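Long-range contacts in large adhesion protein (Lap) involved in biofilm formation (Marinobacter hydrocarbonoclasticus, PDB 6XI3), which probably helps bacteria to form biofilms, its tandem calcium-binding Ig-like beta-sandwich domains forming part of the extending region that carries the adhesin toward its target: residues I354-G359 and S382-G387; T390-A395 and A402-A407; V253-T258 and V265-T270. All coordinates share one frame; numbering follows the deposited sequence.

Overall arrangement
The chain is a row of tandem beta-sandwich repeats. Contact 3 comes first along it and pairs strands 252-258 and 264-270 of one antiparallel four-stranded sheet. Contact 1 follows, joining the end region of strand 349-356 to the loop before strand 387-396; contact 2 then pairs strands 387-396 and 402-411. Strands 349-356 and 387-396 are neighbours in one sheet, and the centres of contacts 1 and 2 are about 17 Å apart. They touch where T355 N meets T390 O at 2.8 Å, probably as a hydrogen bond, and where I354 packs on V391. The centre of contact 3 is about 56 Å from that of contact 1 and about 40 Å from that of contact 2, as befits an extended molecule.

Contact 1: residues I354-G359 and S382-G387; sequences ITDSTG and SSLVDG. With NA (sodium ion), chain H; CA (calcium ion), chain C.
With CG of D356 set between its own backbone N and carbonyl carbon (chi1 75°), the carboxylate is held over the turn and against L384 and V385; L384 has CG anti to its carbonyl carbon (chi1 -58°), and its extended chi2 leaves CD1 against I354 CG2, 3.5 Å away, the two side chains crossing at about a right angle. The two oxygens of D356 do different work. OD2 accepts the backbone N-H of V385 at 2.9 Å, on its anti side and 25° out of the carboxylate plane. OD1 takes the N-H of T358 from above that plane, at 3.1 Å, which makes an Asx turn within the type I turn D356-G359, and it also receives the N-H of N360. Aspartate suits this place because its short carboxylate serves turn and loop together. T358 CG2 reaches V385 CG2 tip to tip at 3.7 Å. A sodium ion bridges the segments: S357 OG binds it at 2.7 Å and V385 O at 2.6 Å, with D388 O as a further ligand. G387 suits its place because a CB would press on the carbonyl O of D386 and on S357 OG. D386 faces away from this seam and puts OD2 on a calcium ion at 2.5 Å, joined by D412, T414 and a water, while OD1 accepts from A413 N. These residues repeat the pattern of D289, D315 and T317 in the preceding site, consistent with calcium ordering the links between domains. The contact joins the end region of strand 349-356 to the loop between strands 374-380 and 387-396; L384 also packs on V362 of strand 361-367, L389 of strand 387-396 and L411 of strand 402-411.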
loop_
_atom_site.group_PDB
_atom_site.type_symbol
_atom_site.label_atom_id
_atom_site.label_comp_id
_atom_site.label_asym_id
_atom_site.label_seq_id
_atom_site.Cartn_x
_atom_site.Cartn_y
_atom_site.Cartn_z
ATOM N N ILE A 354 -25.872 58.082 18.718
ATOM C CA ILE A 354 -26.687 59.254 18.311
ATOM C C ILE A 354 -25.886 60.469 18.779
ATOM O O ILE A 354 -25.629 60.532 19.981
ATOM C CB ILE A 354 -28.081 59.192 18.949
ATOM C CG1 ILE A 354 -28.768 57.859 18.630
ATOM C CG2 ILE A 354 -28.933 60.370 18.515
ATOM C CD1 ILE A 354 -29.609 57.376 19.770
ATOM N N THR A 355 -25.443 61.300 17.840
ATOM C CA THR A 355 -24.643 62.511 18.090
ATOM C C THR A 355 -25.529 63.732 17.826
ATOM O O THR A 355 -26.168 63.785 16.790
ATOM C CB THR A 355 -23.367 62.459 17.245
ATOM O OG1 THR A 355 -22.818 61.170 17.539
ATOM C CG2 THR A 355 -22.401 63.596 17.540
ATOM N N ASP A 356 -25.550 64.676 18.756
ATOM C CA ASP A 356 -26.276 65.960 18.591
ATOM C C ASP A 356 -25.336 67.014 17.973
ATOM O O ASP A 356 -24.179 66.681 17.654
ATOM C CB ASP A 356 -26.868 66.339 19.943
ATOM C CG ASP A 356 -25.874 66.872 20.950
ATOM O OD1 ASP A 356 -24.678 67.079 20.573
ATOM O OD2 ASP A 356 -26.311 67.113 22.093
ATOM N N SER A 357 -25.822 68.247 17.792
ATOM C CA SER A 357 -25.162 69.309 16.989
ATOM C C SER A 357 -23.973 69.909 17.751
ATOM O O SER A 357 -23.231 70.688 17.128
ATOM C CB SER A 357 -26.131 70.397 16.572
ATOM O OG SER A 357 -26.896 70.836 17.678
ATOM N N THR A 358 -23.789 69.591 19.034
ATOM C CA THR A 358 -22.648 70.123 19.830
ATOM C C THR A 358 -21.674 68.994 20.199
ATOM O O THR A 358 -20.755 69.261 20.989
ATOM C CB THR A 358 -23.150 70.951 21.022
ATOM O OG1 THR A 358 -23.585 70.104 22.087
ATOM C CG2 THR A 358 -24.282 71.884 20.639
ATOM N N GLY A 359 -21.851 67.784 19.653
ATOM C CA GLY A 359 -20.942 66.637 19.878
ATOM C C GLY A 359 -21.286 65.745 21.074
ATOM O O GLY A 359 -20.497 64.845 21.331
ATOM N N SER A 382 -32.481 62.509 26.235
ATOM C CA SER A 382 -32.651 63.706 27.104
ATOM C C SER A 382 -31.295 64.402 27.360
ATOM O O SER A 382 -31.329 65.580 27.740
ATOM C CB SER A 382 -33.376 63.388 28.394
ATOM O OG SER A 382 -32.664 62.419 29.156
ATOM N N SER A 383 -30.151 63.731 27.180
ATOM C CA SER A 383 -28.803 64.339 27.332
ATOM C C SER A 383 -28.395 65.113 26.074
ATOM O O SER A 383 -27.366 65.791 26.135
ATOM C CB SER A 383 -27.747 63.289 27.670
ATOM O OG SER A 383 -27.517 62.424 26.566
ATOM N N LEU A 384 -29.110 64.986 24.952
ATOM C CA LEU A 384 -28.740 65.696 23.698
ATOM C C LEU A 384 -29.451 67.050 23.665
ATOM O O LEU A 384 -30.466 67.194 24.360
ATOM C CB LEU A 384 -29.128 64.840 22.493
ATOM C CG LEU A 384 -28.494 63.445 22.471
ATOM C CD1 LEU A 384 -28.748 62.727 21.145
ATOM C CD2 LEU A 384 -26.995 63.540 22.740
ATOM N N VAL A 385 -28.997 67.954 22.804
ATOM C CA VAL A 385 -29.566 69.327 22.694
ATOM C C VAL A 385 -30.301 69.446 21.360
ATOM O O VAL A 385 -29.991 68.693 20.409
ATOM C CB VAL A 385 -28.501 70.427 22.860
ATOM C CG1 VAL A 385 -27.811 70.319 24.206
ATOM C CG2 VAL A 385 -27.493 70.447 21.720
ATOM N N ASP A 386 -31.229 70.395 21.288
ATOM C CA ASP A 386 -32.017 70.632 20.058
ATOM C C ASP A 386 -31.085 70.907 18.881
ATOM O O ASP A 386 -29.999 71.468 19.090
ATOM C CB ASP A 386 -33.026 71.753 20.287
ATOM C CG ASP A 386 -34.205 71.291 21.121
ATOM O OD1 ASP A 386 -34.211 70.103 21.607
ATOM O OD2 ASP A 386 -35.119 72.099 21.242
ATOM N N GLY A 387 -31.546 70.528 17.694
ATOM C CA GLY A 387 -30.865 70.687 16.405
ATOM C C GLY A 387 -30.662 69.325 15.758
ATOM O O GLY A 387 -31.387 68.368 16.131
HETATM NA NA NA H . -28.640 68.828 18.190
HETATM CA CA CA C . -36.316 73.876 20.049
HETATM O O HOH W 1 -35.006 73.791 18.162
#

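Contact 2: residues T390-A395 and A402-A407; sequences TVEASA and ALTDSA
The shortest polar bond here runs from V391 N to A407 O, 2.7 Å long and almost straight at 172°. A407 N returns the bond to V391 O, and the same reciprocal pairing recurs between A393 and D405 and between A395 and L403, where L403 N meets A395 O at 2.8 Å. CA-H...O contacts such as S406 CA to V391 O at 3.0 Å supplement these six bonds. This is an antiparallel beta hairpin of strands 387-396 and 402-411, the latter outermost in its four-stranded sheet within the chain. V391, A393 and A395 share one face with L403, D405 and A407, which probably looks into the interior of the Ig-like beta-sandwich. The small alanines are consistent with the close approach of strand 320-329, whose V323 lies on A393 and L321 on A395; D405 OD2 accepts the N-H of V323. The other face is more polar. E392, with CG anti to N (chi1 173°) and a bend at chi2, folds back across the partner strand. Its OE1 comes within 3.1 Å of D405 O, but both are acceptors and no hydrogen bond forms; instead a water donates a proton to OE1 at 2.9 Å. That water also makes a weak hydrogen bond with T404 OG1, its direction not settled. T404 turns its methyl CG2 to E392 OE2 and to S394 OG, 3.3 Å from the latter.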
loop_
_atom_site.group_PDB
_atom_site.type_symbol
_atom_site.label_atom_id
_atom_site.label_comp_id
_atom_site.label_asym_id
_atom_site.label_seq_id
_atom_site.Cartn_x
_atom_site.Cartn_y
_atom_site.Cartn_z
ATOM N N THR A 390 -27.490 62.840 14.315
ATOM C CA THR A 390 -26.886 61.836 13.417
ATOM C C THR A 390 -26.845 60.508 14.162
ATOM O O THR A 390 -26.302 60.471 15.272
ATOM C CB THR A 390 -25.482 62.237 12.955
ATOM O OG1 THR A 390 -25.602 63.534 12.382
ATOM C CG2 THR A 390 -24.927 61.253 11.945
ATOM N N VAL A 391 -27.489 59.504 13.584
ATOM C CA VAL A 391 -27.518 58.117 14.104
ATOM C C VAL A 391 -26.476 57.344 13.293
ATOM O O VAL A 391 -26.524 57.444 12.058
ATOM C CB VAL A 391 -28.915 57.505 13.955
ATOM C CG1 VAL A 391 -28.922 56.007 14.274
ATOM C CG2 VAL A 391 -29.943 58.242 14.814
ATOM N N GLU A 392 -25.561 56.641 13.962
ATOM C CA GLU A 392 -24.581 55.737 13.307
ATOM C C GLU A 392 -24.798 54.326 13.877
ATOM O O GLU A 392 -24.893 54.175 15.097
ATOM C CB GLU A 392 -23.167 56.287 13.497
ATOM C CG GLU A 392 -22.058 55.355 13.022
ATOM C CD GLU A 392 -21.797 55.369 11.522
ATOM O OE1 GLU A 392 -22.486 56.128 10.798
ATOM O OE2 GLU A 392 -20.900 54.621 11.075
ATOM N N ALA A 393 -24.898 53.326 13.010
ATOM C CA ALA A 393 -24.965 51.913 13.428
ATOM C C ALA A 393 -23.829 51.127 12.773
ATOM O O ALA A 393 -23.533 51.376 11.588
ATOM C CB ALA A 393 -26.320 51.365 13.080
ATOM N N SER A 394 -23.251 50.185 13.523
ATOM C CA SER A 394 -22.128 49.322 13.085
ATOM C C SER A 394 -22.298 47.881 13.572
ATOM O O SER A 394 -22.736 47.648 14.721
ATOM C CB SER A 394 -20.823 49.858 13.550
ATOM O OG SER A 394 -19.788 49.252 12.783
ATOM N N ALA A 395 -21.927 46.931 12.723
ATOM C CA ALA A 395 -21.885 45.508 13.090
ATOM C C ALA A 395 -20.795 44.817 12.267
ATOM O O ALA A 395 -20.472 45.304 11.172
ATOM C CB ALA A 395 -23.240 44.867 12.900
ATOM N N ALA A 402 -16.392 45.861 9.181
ATOM C CA ALA A 402 -17.254 46.821 9.916
ATOM C C ALA A 402 -18.316 47.351 8.949
ATOM O O ALA A 402 -17.982 48.102 8.033
ATOM C CB ALA A 402 -16.437 47.947 10.506
ATOM N N LEU A 403 -19.540 46.874 9.079
ATOM C CA LEU A 403 -20.660 47.275 8.193
ATOM C C LEU A 403 -21.406 48.399 8.892
ATOM O O LEU A 403 -21.795 48.159 10.053
ATOM C CB LEU A 403 -21.570 46.082 7.981
ATOM C CG LEU A 403 -20.845 44.853 7.462
ATOM C CD1 LEU A 403 -21.788 43.669 7.550
ATOM C CD2 LEU A 403 -20.332 45.103 6.033
ATOM N N THR A 404 -21.522 49.559 8.238
ATOM C CA THR A 404 -22.055 50.799 8.861
ATOM C C THR A 404 -23.093 51.458 7.961
ATOM O O THR A 404 -23.188 51.144 6.747
ATOM C CB THR A 404 -20.980 51.825 9.222
ATOM O OG1 THR A 404 -20.401 52.296 8.010
ATOM C CG2 THR A 404 -19.913 51.278 10.136
ATOM N N ASP A 405 -23.877 52.322 8.600
ATOM C CA ASP A 405 -24.873 53.189 7.955
ATOM C C ASP A 405 -25.150 54.328 8.934
ATOM O O ASP A 405 -24.823 54.179 10.118
ATOM C CB ASP A 405 -26.135 52.429 7.536
ATOM C CG ASP A 405 -27.026 53.276 6.635
ATOM O OD1 ASP A 405 -26.474 54.198 5.986
ATOM O OD2 ASP A 405 -28.253 53.035 6.598
ATOM N N SER A 406 -25.625 55.450 8.416
ATOM C CA SER A 406 -26.046 56.610 9.231
ATOM C C SER A 406 -27.455 57.032 8.817
ATOM O O SER A 406 -27.957 56.616 7.742
ATOM C CB SER A 406 -25.050 57.738 9.151
ATOM O OG SER A 406 -25.106 58.348 7.877
ATOM N N ALA A 407 -28.120 57.745 9.712
ATOM C CA ALA A 407 -29.392 58.420 9.421
ATOM C C ALA A 407 -29.414 59.747 10.176
ATOM O O ALA A 407 -28.662 59.924 11.171
ATOM C CB ALA A 407 -30.532 57.528 9.786
HETATM O O HOH W 2 -22.236 55.069 8.062
#

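Contact 3: residues V253-T258 and V265-T270; sequences VDLTVT and VTATTT
L255 leaves its strand with CB 4.2 Å from CB of A267, its partner in a hydrogen-bonded antiparallel pair. CG lies anti to the carbonyl carbon (chi1 -63°), and chi2, at 105° away from a staggered value, sets CD1 so that it runs on along the partner strand, 3.8 Å from A267 O, toward T268 CA at 4.1 Å. A267 offers only a methyl, so the leucine branch lies against the backbone of A267 and T268. The backbones hold the pair from both directions: L255 N gives to A267 O at 2.8 Å, and A267 N gives to L255 O. Matching pairs flank it, V253 with T269 and V257 with V265. V257 and V265 suit this mostly apolar face, their CB atoms 4.5 Å apart; T269 shares it, its OG1 making a weak hydrogen bond to S278 O. On the reverse face D254 and T268 stand side by side, pointing the same way. T268 OG1 comes within 3.0 Å of V253 O, though its proton has another acceptor in reach, and D254 OD1 accepts a hydrogen bond from Q252 NE2. In this beta hairpin strand 264-270 is outermost in its sheet within the chain. Strand 290-299 continues the sheet beyond 252-258, bringing A296 to V253 and L255, while strand 277-283, outside this sheet, packs L279 on A267 and Y277 on V253 and T269, consistent with the second layer of the beta-sandwich.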
loop_
_atom_site.group_PDB
_atom_site.type_symbol
_atom_site.label_atom_id
_atom_site.label_comp_id
_atom_site.label_asym_id
_atom_site.label_seq_id
_atom_site.Cartn_x
_atom_site.Cartn_y
_atom_site.Cartn_z
ATOM N N VAL A 253 -9.597 9.307 -1.082
ATOM C CA VAL A 253 -9.274 10.498 -0.269
ATOM C C VAL A 253 -10.610 10.993 0.265
ATOM O O VAL A 253 -11.499 11.275 -0.551
ATOM C CB VAL A 253 -8.568 11.564 -1.113
ATOM C CG1 VAL A 253 -8.175 12.783 -0.285
ATOM C CG2 VAL A 253 -7.358 10.963 -1.812
ATOM N N ASP A 254 -10.722 11.132 1.574
ATOM C CA ASP A 254 -11.905 11.699 2.251
ATOM C C ASP A 254 -11.556 13.126 2.615
ATOM O O ASP A 254 -10.466 13.324 3.207
ATOM C CB ASP A 254 -12.264 10.903 3.494
ATOM C CG ASP A 254 -12.703 9.494 3.142
ATOM O OD1 ASP A 254 -13.317 9.305 2.043
ATOM O OD2 ASP A 254 -12.423 8.614 3.964
ATOM N N LEU A 255 -12.422 14.062 2.231
ATOM C CA LEU A 255 -12.186 15.490 2.456
ATOM C C LEU A 255 -13.317 16.019 3.313
ATOM O O LEU A 255 -14.425 15.477 3.237
ATOM C CB LEU A 255 -12.096 16.244 1.133
ATOM C CG LEU A 255 -10.935 15.823 0.235
ATOM C CD1 LEU A 255 -11.441 14.997 -0.914
ATOM C CD2 LEU A 255 -10.190 17.023 -0.280
ATOM N N THR A 256 -13.018 17.029 4.118
ATOM C CA THR A 256 -14.066 17.766 4.857
ATOM C C THR A 256 -13.765 19.233 4.644
ATOM O O THR A 256 -12.559 19.558 4.488
ATOM C CB THR A 256 -14.141 17.419 6.352
ATOM O OG1 THR A 256 -12.897 17.829 6.916
ATOM C CG2 THR A 256 -14.425 15.962 6.608
ATOM N N VAL A 257 -14.834 20.013 4.468
ATOM C CA VAL A 257 -14.770 21.493 4.390
ATOM C C VAL A 257 -15.601 22.022 5.554
ATOM O O VAL A 257 -16.809 21.720 5.605
ATOM C CB VAL A 257 -15.290 22.051 3.053
ATOM C CG1 VAL A 257 -15.004 23.535 2.952
ATOM C CG2 VAL A 257 -14.726 21.323 1.852
ATOM N N THR A 258 -14.966 22.817 6.413
ATOM C CA THR A 258 -15.546 23.279 7.692
ATOM C C THR A 258 -15.599 24.806 7.639
ATOM O O THR A 258 -14.588 25.434 7.283
ATOM C CB THR A 258 -14.791 22.686 8.891
ATOM O OG1 THR A 258 -14.713 21.258 8.763
ATOM C CG2 THR A 258 -15.475 22.995 10.208
ATOM N N VAL A 265 -19.058 20.064 5.158
ATOM C CA VAL A 265 -19.392 19.370 3.884
ATOM C C VAL A 265 -18.334 18.281 3.679
ATOM O O VAL A 265 -17.137 18.589 3.886
ATOM C CB VAL A 265 -19.414 20.381 2.724
ATOM C CG1 VAL A 265 -19.200 19.734 1.370
ATOM C CG2 VAL A 265 -20.683 21.213 2.737
ATOM N N THR A 266 -18.759 17.065 3.308
ATOM C CA THR A 266 -17.854 15.941 2.980
ATOM C C THR A 266 -17.775 15.821 1.457
ATOM O O THR A 266 -18.798 16.079 0.770
ATOM C CB THR A 266 -18.313 14.630 3.627
ATOM O OG1 THR A 266 -19.535 14.232 3.006
ATOM C CG2 THR A 266 -18.483 14.761 5.124
ATOM N N ALA A 267 -16.594 15.446 0.986
ATOM C CA ALA A 267 -16.274 15.147 -0.418
ATOM C C ALA A 267 -15.324 13.960 -0.449
ATOM O O ALA A 267 -14.667 13.652 0.562
ATOM C CB ALA A 267 -15.673 16.341 -1.084
ATOM N N THR A 268 -15.259 13.294 -1.586
ATOM C CA THR A 268 -14.323 12.165 -1.742
ATOM C C THR A 268 -13.840 12.132 -3.201
ATOM O O THR A 268 -14.545 12.635 -4.077
ATOM C CB THR A 268 -14.985 10.890 -1.203
ATOM O OG1 THR A 268 -14.044 9.829 -1.342
ATOM C CG2 THR A 268 -16.231 10.506 -1.962
ATOM N N THR A 269 -12.628 11.634 -3.437
ATOM C CA THR A 269 -12.101 11.371 -4.793
ATOM C C THR A 269 -11.048 10.278 -4.635
ATOM O O THR A 269 -10.952 9.727 -3.552
ATOM C CB THR A 269 -11.621 12.646 -5.502
ATOM O OG1 THR A 269 -11.449 12.272 -6.860
ATOM C CG2 THR A 269 -10.346 13.260 -4.968
ATOM N N THR A 270 -10.355 9.940 -5.706
ATOM C CA THR A 270 -9.396 8.821 -5.717
ATOM C C THR A 270 -8.042 9.308 -6.215
ATOM O O THR A 270 -7.983 10.282 -6.953
ATOM C CB THR A 270 -9.921 7.652 -6.555
ATOM O OG1 THR A 270 -10.104 8.142 -7.865
ATOM C CG2 THR A 270 -11.220 7.083 -6.037
HETATM O O HOH W 3 -16.093 11.209 2.453
#